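Local coordinates for calcium-regulated actin-bundling protein (Dictyostelium discoideum, PDB 4X3N), which binds and bundles actin filaments under calcium regulation and may help shape and reorganize filopodia and pseudopodia as the cell moves, at residues E29-E32 against F33-V37; H48-N51 against A52-E56; R196-A199 against Y200-K204; L233-Q236 against L237-L241. One frame throughout, in Å; residues are numbered along the deposited sequence.

Contact 1 of 4, residues E29-E32 against F33-V37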
# COMPACT_ATOMS: atom_id res chain seq x y z
N GLU A 29 -6.91 -19.57 16.50
CA GLU A 29 -5.58 -19.96 16.86
C GLU A 29 -4.81 -20.43 15.62
O GLU A 29 -3.64 -20.18 15.48
CB GLU A 29 -5.68 -21.10 17.87
CG GLU A 29 -4.37 -21.47 18.57
CD GLU A 29 -4.44 -22.77 19.38
OE1 GLU A 29 -5.55 -23.17 19.83
OE2 GLU A 29 -3.39 -23.41 19.56
N ALA A 30 -5.48 -21.17 14.75
CA ALA A 30 -4.84 -21.69 13.55
C ALA A 30 -4.60 -20.50 12.58
O ALA A 30 -3.56 -20.42 11.95
CB ALA A 30 -5.70 -22.72 12.91
N MET A 31 -5.56 -19.58 12.47
CA MET A 31 -5.41 -18.42 11.62
C MET A 31 -4.21 -17.60 12.06
O MET A 31 -3.49 -17.09 11.23
CB MET A 31 -6.66 -17.57 11.61
CG MET A 31 -6.66 -16.43 10.63
SD MET A 31 -6.31 -16.96 8.91
CE MET A 31 -7.98 -17.43 8.39
N GLU A 32 -3.97 -17.50 13.37
CA GLU A 32 -2.92 -16.61 13.82
C GLU A 32 -1.62 -17.25 13.42
O GLU A 32 -0.69 -16.56 12.94
CB GLU A 32 -2.97 -16.40 15.35
CG GLU A 32 -1.72 -15.70 15.91
CD GLU A 32 -1.51 -15.93 17.43
OE1 GLU A 32 -2.29 -16.68 18.05
OE2 GLU A 32 -0.56 -15.35 18.01
N PHE A 33 -1.53 -18.57 13.65
CA PHE A 33 -0.37 -19.35 13.20
C PHE A 33 -0.11 -19.15 11.72
O PHE A 33 0.97 -18.80 11.28
CB PHE A 33 -0.58 -20.84 13.49
CG PHE A 33 0.49 -21.70 12.93
CD1 PHE A 33 1.75 -21.76 13.55
CD2 PHE A 33 0.29 -22.43 11.81
CE1 PHE A 33 2.74 -22.57 13.05
CE2 PHE A 33 1.28 -23.22 11.30
CZ PHE A 33 2.50 -23.27 11.89
N PHE A 34 -1.15 -19.37 10.94
CA PHE A 34 -1.07 -19.27 9.49
C PHE A 34 -0.59 -17.90 9.08
O PHE A 34 0.29 -17.78 8.24
CB PHE A 34 -2.47 -19.49 8.93
CG PHE A 34 -2.54 -19.60 7.45
CD1 PHE A 34 -2.66 -18.52 6.68
CD2 PHE A 34 -2.55 -20.86 6.85
CE1 PHE A 34 -2.69 -18.63 5.29
CE2 PHE A 34 -2.58 -20.99 5.47
CZ PHE A 34 -2.68 -19.89 4.68
N CYS A 35 -1.18 -16.86 9.65
CA CYS A 35 -0.79 -15.51 9.29
C CYS A 35 0.67 -15.25 9.61
O CYS A 35 1.37 -14.57 8.82
CB CYS A 35 -1.69 -14.44 9.95
SG CYS A 35 -3.35 -14.44 9.22
N ASN A 36 1.16 -15.79 10.73
CA ASN A 36 2.58 -15.63 11.06
C ASN A 36 3.52 -16.30 10.13
O ASN A 36 4.49 -15.71 9.70
CB ASN A 36 2.84 -16.06 12.49
CG ASN A 36 2.23 -15.08 13.46
OD1 ASN A 36 2.13 -13.90 13.16
ND2 ASN A 36 1.82 -15.54 14.62
N VAL A 37 3.25 -17.57 9.81
CA VAL A 37 4.05 -18.27 8.84
C VAL A 37 4.01 -17.50 7.52
O VAL A 37 5.03 -17.37 6.85
CB VAL A 37 3.51 -19.73 8.56
CG1 VAL A 37 4.36 -20.41 7.47
CG2 VAL A 37 3.53 -20.57 9.85
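M31 and C35, four residues apart on helix 28-38, bring their sulfur atoms close together, an instance of how side chains one turn apart meet along a helix. M31 sends CG away from its own backbone N (chi1 -173°) and then bends at both later torsions, and this fold leaves SD 3.9 Å from C35 SG. The thiol approaches from the following turn because its first torsion keeps SG beside the C35 backbone N. The same M31 SD lies 5.4 Å from the centroid of the F34 ring, 47° off the ring normal, an oblique Met-aromatic contact. Around the helix, E32 stretches out fully while N36 turns its amide back, and the two side chains meet at E32 CG and N36 ND2, 3.8 Å apart. Their carboxylate and amide planes are turned 71° against each other, and the approach is made through the aliphatic part of the glutamate. The backbones are joined by the helical bond from N36 N to E32 O, 3.0 Å. F33 swings its ring toward the C-terminal turn, where V37 CG2 lies 3.6 Å above one face, offset toward the rim. F33 also packs on F170 of helix 167-174, and M31, E32 and C35 all pack on Q83 of a neighbouring subunit. F34 reaches inward to V145, L154, E155 and L158, and C35 touches N146. N146 and E155 are ligands of the bound calcium ion, about 6 Å from the F34 side chain. The arrangement is thus a helix packed against the calcium-binding loop of an EF-hand-like site.

Contact 2 of 4, residues H48-N51 against A52-E56; sequences HFLN and AYWAE
F49 and Y53 meet one turn apart, an i to i+4 aromatic pair on the flank of helix 42-57 that faces helices 153-160 and 167-174, just before the helix kinks. The two side chains run at about a right angle to each other, yet their ring planes are inclined by only 39°, with centroids 5.3 Å apart, so the pair is oblique. F49 CE1 makes the closest approach, 3.5 Å from Y53 CD2, while Y53 CB stands over one face of the F49 ring. The meeting depends on opposed first torsions: F49 CG swings beside its carbonyl carbon, toward the next turn, whereas Y53 CG stays beside its backbone N (chi1 -78°). The phenol end is held elsewhere, Y53 OH bonding to D169, and the pair as a whole leans on L158 and A165. On another side of the helix L50 and W54 form a second pair, their side chains slanting across one another. With CG beside its carbonyl carbon, W54 is turned at its second torsion (chi2 -111°) to set the six-membered ring against L50, CE3 4.0 Å from L50 CB and CZ3 4.0 Å from L50 CD2. W277 meets the indole, and W278 touches L50, so this pair faces helix 273-290; N51 OD1 accepts a hydrogen bond from A275 N there. The backbone bonding is irregular here: W54 N comes within 2.8 Å of L50 O, but at an angle too poor for a hydrogen bond. Y53 N donates to F49 O at 3.0 Å and more weakly to L50 O. That same L50 O lies near the plane of the indole at its edge, 3.7 Å from W54 CE3.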
# COMPACT_ATOMS: atom_id res chain seq x y z
N HIS A 48 8.23 -24.49 5.82
CA HIS A 48 7.10 -24.91 6.61
C HIS A 48 6.24 -25.86 5.78
O HIS A 48 5.79 -26.92 6.27
CB HIS A 48 6.21 -23.76 7.07
CG HIS A 48 6.64 -23.17 8.35
ND1 HIS A 48 7.75 -22.35 8.43
CD2 HIS A 48 6.18 -23.30 9.61
CE1 HIS A 48 7.91 -21.95 9.68
NE2 HIS A 48 7.00 -22.54 10.42
N PHE A 49 5.95 -25.43 4.58
CA PHE A 49 5.11 -26.29 3.69
C PHE A 49 5.72 -27.68 3.45
O PHE A 49 5.04 -28.71 3.62
CB PHE A 49 4.87 -25.57 2.38
CG PHE A 49 4.11 -26.43 1.35
CD1 PHE A 49 2.78 -26.65 1.51
CD2 PHE A 49 4.75 -27.03 0.31
CE1 PHE A 49 2.07 -27.45 0.62
CE2 PHE A 49 4.04 -27.83 -0.59
CZ PHE A 49 2.70 -28.03 -0.41
N LEU A 50 7.01 -27.69 3.06
CA LEU A 50 7.70 -28.91 2.75
C LEU A 50 7.81 -29.83 3.97
O LEU A 50 7.50 -31.01 3.85
CB LEU A 50 9.06 -28.63 2.16
CG LEU A 50 9.11 -27.99 0.81
CD1 LEU A 50 10.53 -27.57 0.52
CD2 LEU A 50 8.62 -28.89 -0.33
N ASN A 51 8.21 -29.31 5.12
CA ASN A 51 8.18 -30.13 6.33
C ASN A 51 6.83 -30.78 6.59
O ASN A 51 6.80 -31.89 7.05
CB ASN A 51 8.49 -29.31 7.58
CG ASN A 51 9.98 -29.04 7.72
OD1 ASN A 51 10.80 -29.75 7.15
ND2 ASN A 51 10.32 -28.03 8.49
N ALA A 52 5.74 -30.06 6.38
CA ALA A 52 4.44 -30.55 6.73
C ALA A 52 3.99 -31.65 5.72
O ALA A 52 3.35 -32.63 6.08
CB ALA A 52 3.42 -29.44 6.73
N TYR A 53 4.35 -31.48 4.48
CA TYR A 53 3.81 -32.33 3.45
C TYR A 53 4.90 -33.18 2.78
O TYR A 53 4.72 -33.65 1.65
CB TYR A 53 3.08 -31.47 2.43
CG TYR A 53 1.74 -31.02 2.88
CD1 TYR A 53 0.67 -31.89 2.93
CD2 TYR A 53 1.54 -29.69 3.28
CE1 TYR A 53 -0.57 -31.45 3.39
CE2 TYR A 53 0.32 -29.22 3.69
CZ TYR A 53 -0.75 -30.10 3.76
OH TYR A 53 -1.95 -29.65 4.27
N TRP A 54 6.02 -33.39 3.45
CA TRP A 54 7.15 -34.06 2.82
C TRP A 54 6.73 -35.45 2.23
O TRP A 54 7.16 -35.82 1.13
CB TRP A 54 8.34 -34.20 3.82
CG TRP A 54 9.60 -34.55 3.14
CD1 TRP A 54 10.29 -35.75 3.22
CD2 TRP A 54 10.31 -33.74 2.22
NE1 TRP A 54 11.36 -35.71 2.39
CE2 TRP A 54 11.41 -34.48 1.77
CE3 TRP A 54 10.09 -32.47 1.69
CZ2 TRP A 54 12.32 -33.98 0.85
CZ3 TRP A 54 11.01 -31.96 0.78
CH2 TRP A 54 12.10 -32.70 0.37
N ALA A 55 5.86 -36.18 2.94
CA ALA A 55 5.52 -37.55 2.53
C ALA A 55 4.85 -37.47 1.20
O ALA A 55 5.08 -38.31 0.35
CB ALA A 55 4.62 -38.24 3.53
N GLU A 56 4.06 -36.43 1.00
CA GLU A 56 3.30 -36.27 -0.21
C GLU A 56 3.94 -35.50 -1.31
O GLU A 56 3.55 -35.64 -2.47
CB GLU A 56 1.99 -35.56 0.13
CG GLU A 56 1.05 -36.28 1.08
CD GLU A 56 1.39 -36.08 2.54
OE1 GLU A 56 2.29 -35.29 2.90
OE2 GLU A 56 0.69 -36.70 3.35

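Contact 3 of 4, residues R196-A199 against Y200-K204; sequences RIRA and YEEEK
The E202 carboxylate lies flat against the aliphatic shaft of R198 from the preceding turn: R198 CG stands over one face of the carboxylate, 3.4 Å from E202 OE2 and 3.6 Å from E202 OE1. The guanidinium and carboxylate planes are 40° apart, and OE2 sits well out of the guanidinium plane, 4.5 Å from R198 NE. No N-H points at it, so the charges are close without a salt bridge. Instead the guanidinium is bonded to F86 O through NE and to D89 in a salt bridge through NH1. The other flat group, the Y200 ring, has I197 O at its edge, near the ring plane. Its hydroxyl accepts a weak bond from K204 NZ, 3.0 Å from Y200 OH, and is also hydrogen-bonded to D229. Between these groups, I197 and E201 run side by side, I197 CG2 being 4.1 Å from E201 CG. E201 then bends at its second torsion (chi2 -81°), and its carboxylate bonds through OE2 to the hydroxyl of Y290. The turn is regular, as E201 N donating to I197 O at 2.8 Å illustrates. The segments belong to the long helix 181-211 and lie within the family's F-actin bundling region, with different partners around the helix circumference: R196, I197 and E203 pack on helix 232-255, which runs in the broadly opposite direction, while I197 and Y200 lean on helix 273-290.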
# COMPACT_ATOMS: atom_id res chain seq x y z
N ARG A 196 27.53 -12.25 3.03
CA ARG A 196 28.88 -12.13 2.45
C ARG A 196 28.87 -12.02 0.91
O ARG A 196 29.68 -11.34 0.34
CB ARG A 196 29.71 -13.30 2.88
CG ARG A 196 29.98 -13.41 4.38
CD ARG A 196 30.59 -12.10 4.92
NE ARG A 196 30.58 -12.12 6.37
CZ ARG A 196 31.49 -11.57 7.19
NH1 ARG A 196 32.54 -10.88 6.74
NH2 ARG A 196 31.33 -11.71 8.51
N ILE A 197 27.90 -12.66 0.27
CA ILE A 197 27.71 -12.55 -1.15
C ILE A 197 27.36 -11.13 -1.51
O ILE A 197 27.93 -10.56 -2.46
CB ILE A 197 26.57 -13.47 -1.63
CG1 ILE A 197 27.03 -14.92 -1.69
CG2 ILE A 197 26.09 -12.98 -2.98
CD1 ILE A 197 25.90 -15.94 -1.82
N ARG A 198 26.41 -10.52 -0.78
CA ARG A 198 26.08 -9.07 -1.02
C ARG A 198 27.32 -8.20 -0.85
O ARG A 198 27.59 -7.39 -1.68
CB ARG A 198 24.96 -8.58 -0.11
CG ARG A 198 24.74 -7.04 -0.03
CD ARG A 198 23.46 -6.66 0.74
NE ARG A 198 22.34 -7.47 0.29
CZ ARG A 198 21.10 -7.42 0.78
NH1 ARG A 198 20.79 -6.60 1.77
NH2 ARG A 198 20.16 -8.20 0.27
N ALA A 199 28.02 -8.33 0.26
CA ALA A 199 29.23 -7.56 0.50
C ALA A 199 30.21 -7.71 -0.69
O ALA A 199 30.70 -6.72 -1.23
CB ALA A 199 29.91 -8.04 1.78
N TYR A 200 30.48 -8.95 -1.11
CA TYR A 200 31.36 -9.22 -2.27
C TYR A 200 30.88 -8.66 -3.61
O TYR A 200 31.63 -7.99 -4.33
CB TYR A 200 31.61 -10.72 -2.38
CG TYR A 200 32.26 -11.19 -3.68
CD1 TYR A 200 33.64 -11.09 -3.90
CD2 TYR A 200 31.51 -11.84 -4.64
CE1 TYR A 200 34.22 -11.57 -5.06
CE2 TYR A 200 32.08 -12.34 -5.80
CZ TYR A 200 33.42 -12.20 -6.01
OH TYR A 200 33.95 -12.68 -7.18
N GLU A 201 29.62 -8.88 -3.93
CA GLU A 201 29.09 -8.35 -5.18
C GLU A 201 28.94 -6.85 -5.12
O GLU A 201 29.07 -6.18 -6.14
CB GLU A 201 27.75 -8.97 -5.54
CG GLU A 201 27.85 -10.45 -5.74
CD GLU A 201 28.37 -10.90 -7.11
OE1 GLU A 201 28.88 -10.12 -7.91
OE2 GLU A 201 28.29 -12.11 -7.33
N GLU A 202 28.74 -6.26 -3.93
CA GLU A 202 28.63 -4.76 -3.94
C GLU A 202 29.97 -4.12 -4.20
O GLU A 202 30.09 -3.12 -4.93
CB GLU A 202 27.99 -4.23 -2.64
CG GLU A 202 26.46 -4.26 -2.74
CD GLU A 202 25.75 -4.01 -1.42
OE1 GLU A 202 26.47 -3.94 -0.40
OE2 GLU A 202 24.49 -3.90 -1.43
N GLU A 203 30.98 -4.68 -3.59
CA GLU A 203 32.30 -4.18 -3.85
C GLU A 203 32.76 -4.40 -5.31
O GLU A 203 33.47 -3.61 -5.85
CB GLU A 203 33.25 -4.93 -2.97
CG GLU A 203 34.72 -4.71 -3.27
CD GLU A 203 35.18 -3.33 -2.90
OE1 GLU A 203 34.34 -2.46 -2.56
OE2 GLU A 203 36.39 -3.07 -2.99
N LYS A 204 32.48 -5.55 -5.89
CA LYS A 204 32.74 -5.78 -7.28
C LYS A 204 32.10 -4.68 -8.11
O LYS A 204 32.77 -4.08 -8.95
CB LYS A 204 32.12 -7.10 -7.67
CG LYS A 204 32.98 -7.90 -8.57
CD LYS A 204 32.24 -9.11 -9.13
CE LYS A 204 33.10 -10.30 -8.89
NZ LYS A 204 32.40 -11.48 -9.45

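Contact 4 of 4, residues L233-Q236 against L237-L241; sequences LKEQ and LNFAL
K234 begins with CG turned away from its backbone N (chi1 178°) and then bends at every later torsion, curling its ammonium group forward to the amide of N238 one turn on. N238 holds CG beside its backbone N, which turns the amide back toward K234. The result is a hydrogen bond from K234 NZ to N238 OD1 of 3.0 Å, made in the carbonyl plane on a lone pair with a C=O...N angle of 131°. The backbone bond from N238 N to K234 O, 2.9 Å, joins the same two residues a second time. The lysine chain also passes L237 obliquely, K234 CD lying 4.2 Å from L237 CD2. On another flank of the helix E235 and F239 lie side by side: E235 CG touches the rim atoms CD2 and CE2 of the F239 ring, each at 3.9 Å. The carboxylate beyond is turned 75° from the ring plane, while E235 O sits at the ring edge, in plane, 3.3 Å from F239 CD2. K234 NZ bonds in addition to Y290 O, and L237 packs on Y290 and on I197 of helix 181-211. Two carbonyl oxygens thus share the lysine ammonium group, one on its own helix and one on helix 273-290, an arrangement that probably steadies both its position and the rotation of the N238 amide.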
# COMPACT_ATOMS: atom_id res chain seq x y z
N LEU A 233 36.97 -9.66 1.05
CA LEU A 233 35.52 -9.95 1.01
C LEU A 233 35.28 -11.34 0.39
O LEU A 233 34.39 -12.07 0.82
CB LEU A 233 34.78 -8.87 0.23
CG LEU A 233 34.94 -7.47 0.85
CD1 LEU A 233 34.41 -6.36 -0.04
CD2 LEU A 233 34.24 -7.45 2.19
N LYS A 234 36.12 -11.72 -0.55
CA LYS A 234 35.97 -13.03 -1.15
C LYS A 234 36.44 -14.04 -0.13
O LYS A 234 35.81 -15.06 0.09
CB LYS A 234 36.73 -13.16 -2.45
CG LYS A 234 36.61 -14.56 -3.07
CD LYS A 234 35.14 -14.99 -3.06
CE LYS A 234 34.68 -15.73 -4.30
NZ LYS A 234 35.21 -17.09 -4.21
N GLU A 235 37.52 -13.72 0.57
CA GLU A 235 37.93 -14.60 1.63
C GLU A 235 36.82 -14.86 2.69
O GLU A 235 36.61 -15.98 3.14
CB GLU A 235 39.19 -14.02 2.31
CG GLU A 235 39.71 -14.85 3.47
CD GLU A 235 40.96 -14.22 4.13
OE1 GLU A 235 42.01 -14.88 4.19
OE2 GLU A 235 40.85 -13.07 4.60
N GLN A 236 36.16 -13.81 3.11
CA GLN A 236 35.13 -13.92 4.14
C GLN A 236 33.99 -14.80 3.59
O GLN A 236 33.41 -15.62 4.31
CB GLN A 236 34.62 -12.54 4.48
CG GLN A 236 35.59 -11.64 5.28
CD GLN A 236 35.85 -12.19 6.66
OE1 GLN A 236 34.93 -12.73 7.35
NE2 GLN A 236 37.10 -12.04 7.12
N LEU A 237 33.67 -14.63 2.32
CA LEU A 237 32.62 -15.47 1.68
C LEU A 237 33.03 -16.92 1.70
O LEU A 237 32.28 -17.80 2.17
CB LEU A 237 32.37 -14.96 0.27
CG LEU A 237 31.40 -15.69 -0.63
CD1 LEU A 237 30.11 -15.96 0.05
CD2 LEU A 237 31.15 -14.86 -1.87
N ASN A 238 34.24 -17.20 1.24
CA ASN A 238 34.76 -18.58 1.27
C ASN A 238 34.68 -19.23 2.62
O ASN A 238 34.31 -20.40 2.75
CB ASN A 238 36.20 -18.63 0.80
CG ASN A 238 36.38 -18.25 -0.68
OD1 ASN A 238 35.48 -18.34 -1.52
ND2 ASN A 238 37.61 -17.84 -1.01
N PHE A 239 34.98 -18.47 3.68
CA PHE A 239 34.92 -19.03 5.02
C PHE A 239 33.45 -19.19 5.45
O PHE A 239 33.09 -20.15 6.12
CB PHE A 239 35.73 -18.20 6.04
CG PHE A 239 37.23 -18.56 6.12
CD1 PHE A 239 37.69 -19.50 7.06
CD2 PHE A 239 38.17 -17.98 5.26
CE1 PHE A 239 39.04 -19.82 7.14
CE2 PHE A 239 39.54 -18.32 5.34
CZ PHE A 239 39.97 -19.25 6.27
N ALA A 240 32.60 -18.23 5.09
CA ALA A 240 31.18 -18.32 5.45
C ALA A 240 30.58 -19.58 4.83
O ALA A 240 29.77 -20.25 5.45
CB ALA A 240 30.45 -17.11 4.95
N LEU A 241 31.02 -19.92 3.61
CA LEU A 241 30.54 -21.16 2.93
C LEU A 241 30.93 -22.44 3.70
O LEU A 241 30.18 -23.42 3.71
CB LEU A 241 31.12 -21.27 1.51
CG LEU A 241 30.53 -20.40 0.42
CD1 LEU A 241 31.39 -20.42 -0.86
CD2 LEU A 241 29.09 -20.86 0.13

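How the contacts relate
The four contacts form two separate pairs, one beside the calcium site and one in the actin-bundling region. Contacts 1 and 2 lie on consecutive helices with centres about 17 Å apart, touching where V37 CG1 packs 3.7 Å from H48 CG; of the two, contact 1 is the one that borders the calcium ion. Contacts 3 and 4 are closer, about 10 Å between centres: I197 CG1 lies 3.7 Å from L237 CD1 and E203 CB 3.5 Å from L233 CD1. The two pairs do not touch: centres of contacts 1 and 3 are about 36 Å apart, on opposite sides of the chain's centre, and nearest atoms about 19 Å.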